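Local coordinates for putative poly(3-hydroxybutyrate) depolymerase LpqC (Bordetella parapertussis 12822, PDB 3D0K), which is probably a serine hydrolase of the alpha/beta-hydrolase type that cleaves the ester bonds of poly(3-hydroxybutyrate), at residues F145-G150 / Q274-V279. Residues are numbered along the deposited sequence; the frame is centred on the assembly and turned at random.
With SO4 (sulfate ion), chain G.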
loop_
_atom_site.group_PDB
_atom_site.type_symbol
_atom_site.label_atom_id
_atom_site.label_comp_id
_atom_site.label_asym_id
_atom_site.label_seq_id
_atom_site.Cartn_x
_atom_site.Cartn_y
_atom_site.Cartn_z
ATOM N N PHE A 145 -4.040 1.843 0.752
ATOM C CA PHE A 145 -4.382 0.404 0.739
ATOM C C PHE A 145 -3.492 -0.316 -0.259
ATOM O O PHE A 145 -3.204 0.217 -1.337
ATOM C CB PHE A 145 -5.829 0.234 0.323
ATOM C CG PHE A 145 -6.209 -1.208 0.005
ATOM C CD1 PHE A 145 -6.559 -2.094 1.024
ATOM C CD2 PHE A 145 -6.194 -1.655 -1.297
ATOM C CE1 PHE A 145 -6.939 -3.385 0.740
ATOM C CE2 PHE A 145 -6.547 -2.948 -1.611
ATOM C CZ PHE A 145 -6.936 -3.830 -0.584
ATOM N N GLY A 146 -3.050 -1.549 0.048
ATOM C CA GLY A 146 -2.291 -2.294 -0.917
ATOM C C GLY A 146 -2.676 -3.760 -0.719
ATOM O O GLY A 146 -2.899 -4.163 0.427
ATOM N N HIS A 147 -2.791 -4.518 -1.800
ATOM C CA HIS A 147 -3.039 -5.954 -1.682
ATOM C C HIS A 147 -1.878 -6.751 -2.280
ATOM O O HIS A 147 -1.376 -6.415 -3.374
ATOM C CB HIS A 147 -4.364 -6.305 -2.394
ATOM C CG HIS A 147 -4.705 -7.785 -2.362
ATOM N ND1 HIS A 147 -5.222 -8.430 -1.249
ATOM C CD2 HIS A 147 -4.634 -8.719 -3.326
ATOM C CE1 HIS A 147 -5.440 -9.715 -1.537
ATOM N NE2 HIS A 147 -5.038 -9.917 -2.778
ATOM N N SER A 148 -1.516 -7.870 -1.625
ATOM C CA SER A 148 -0.510 -8.769 -2.175
ATOM C C SER A 148 0.828 -8.065 -2.360
ATOM O O SER A 148 1.338 -7.533 -1.369
ATOM C CB SER A 148 -0.975 -9.506 -3.432
ATOM O OG SER A 148 -0.395 -10.839 -3.408
ATOM N N ALA A 149 1.411 -8.037 -3.572
ATOM C CA ALA A 149 2.659 -7.254 -3.777
ATOM C C ALA A 149 2.498 -5.805 -3.336
ATOM O O ALA A 149 3.464 -5.166 -2.895
ATOM C CB ALA A 149 3.159 -7.289 -5.260
ATOM N N GLY A 150 1.281 -5.280 -3.479
ATOM C CA GLY A 150 1.035 -3.903 -3.109
ATOM C C GLY A 150 0.907 -3.816 -1.572
ATOM O O GLY A 150 1.142 -2.784 -1.021
ATOM N N GLN A 274 -10.098 -7.864 -5.051
ATOM C CA GLN A 274 -11.400 -7.178 -5.123
ATOM C C GLN A 274 -12.197 -7.327 -3.816
ATOM O O GLN A 274 -12.730 -6.349 -3.316
ATOM C CB GLN A 274 -12.241 -7.757 -6.260
ATOM C CG GLN A 274 -13.563 -7.007 -6.379
ATOM C CD GLN A 274 -14.257 -7.217 -7.682
ATOM O OE1 GLN A 274 -15.108 -6.403 -8.073
ATOM N NE2 GLN A 274 -13.920 -8.302 -8.375
ATOM N N ALA A 275 -12.316 -8.557 -3.293
ATOM C CA ALA A 275 -13.015 -8.756 -2.015
ATOM C C ALA A 275 -12.309 -7.967 -0.901
ATOM O O ALA A 275 -12.961 -7.381 -0.063
ATOM C CB ALA A 275 -13.063 -10.231 -1.631
HETATM N N MSE A 276 -10.974 -7.997 -0.874
HETATM C CA MSE A 276 -10.236 -7.378 0.207
HETATM C C MSE A 276 -10.368 -5.842 0.107
HETATM O O MSE A 276 -10.446 -5.154 1.134
HETATM C CB MSE A 276 -8.761 -7.801 0.231
HETATM C CG MSE A 276 -8.556 -9.325 0.458
HETATM SE SE MSE A 276 -9.097 -9.838 2.332
HETATM C CE MSE A 276 -7.454 -9.160 3.177
ATOM N N SER A 277 -10.429 -5.326 -1.122
ATOM C CA SER A 277 -10.749 -3.917 -1.368
ATOM C C SER A 277 -12.112 -3.512 -0.766
ATOM O O SER A 277 -12.214 -2.470 -0.116
ATOM C CB SER A 277 -10.720 -3.568 -2.873
ATOM O OG SER A 277 -9.415 -3.699 -3.405
ATOM N N GLN A 278 -13.150 -4.298 -1.006
ATOM C CA GLN A 278 -14.484 -3.950 -0.541
ATOM C C GLN A 278 -14.626 -4.101 0.983
ATOM O O GLN A 278 -15.357 -3.347 1.639
ATOM C CB GLN A 278 -15.524 -4.778 -1.308
ATOM C CG GLN A 278 -15.430 -4.583 -2.821
ATOM C CD GLN A 278 -16.777 -4.552 -3.500
ATOM O OE1 GLN A 278 -17.511 -5.550 -3.523
ATOM N NE2 GLN A 278 -17.118 -3.389 -4.080
ATOM N N VAL A 279 -13.900 -5.057 1.544
ATOM C CA VAL A 279 -13.844 -5.212 2.997
ATOM C C VAL A 279 -13.155 -4.026 3.634
ATOM O O VAL A 279 -13.581 -3.534 4.645
ATOM C CB VAL A 279 -13.162 -6.532 3.355
ATOM C CG1 VAL A 279 -12.746 -6.587 4.828
ATOM C CG2 VAL A 279 -14.077 -7.710 2.920
HETATM S S SO4 G . -3.159 -10.160 -6.728
HETATM O O1 SO4 G . -4.068 -10.506 -5.653
HETATM O O2 SO4 G . -1.875 -10.791 -6.492
HETATM O O3 SO4 G . -3.703 -10.600 -8.004
HETATM O O4 SO4 G . -3.032 -8.699 -6.765
#
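M276, a selenomethionine, lies against H147, and S277 against F145, in a buried contact where the axes of strand 145-147 and helix 274-279 come within 9.2 Å and run roughly antiparallel, at 156°. The CB-CG part of M276 lies against H147: CG sits 3.7 Å from CE1 of H147, and CG and CB are both 3.9 Å from its ND1, the two side chains crossing at about a right angle. Bends at chi2 and chi3 carry SE and CE of M276 off to one side, so it is the base of the chain that touches the imidazole. The same residue also meets F145, whose CE1 is 3.9 Å from the carbonyl O of M276. One residue on, OG of S277 comes within 3.5 Å of CE2 of F145, a van der Waals contact, while its hydrogen bond goes back within the helix to G273 O. Both F145 and H147 hold CG anti to the backbone N (chi1 168° and 179°), reaching from the strand to the helix; W74 meets the F145 ring edge-to-face, and the ring of H271 meets that of H147. At the edge of the H147 imidazole, near its plane, lies O1 of a sulfate ion, probably from the crystallisation liquor, 3.0 Å from CD2 and 3.1 Å from NE2 of H147; Y70 OH hydrogen-bonds the same ion. Just beyond, S148 occupies the sharp turn between strand 142-147 and helix 149-160. Strand, G-H-S-A-G turn and helix match the nucleophile elbow of alpha/beta-hydrolases, in which S148, H271 and D216 would probably form the catalytic triad.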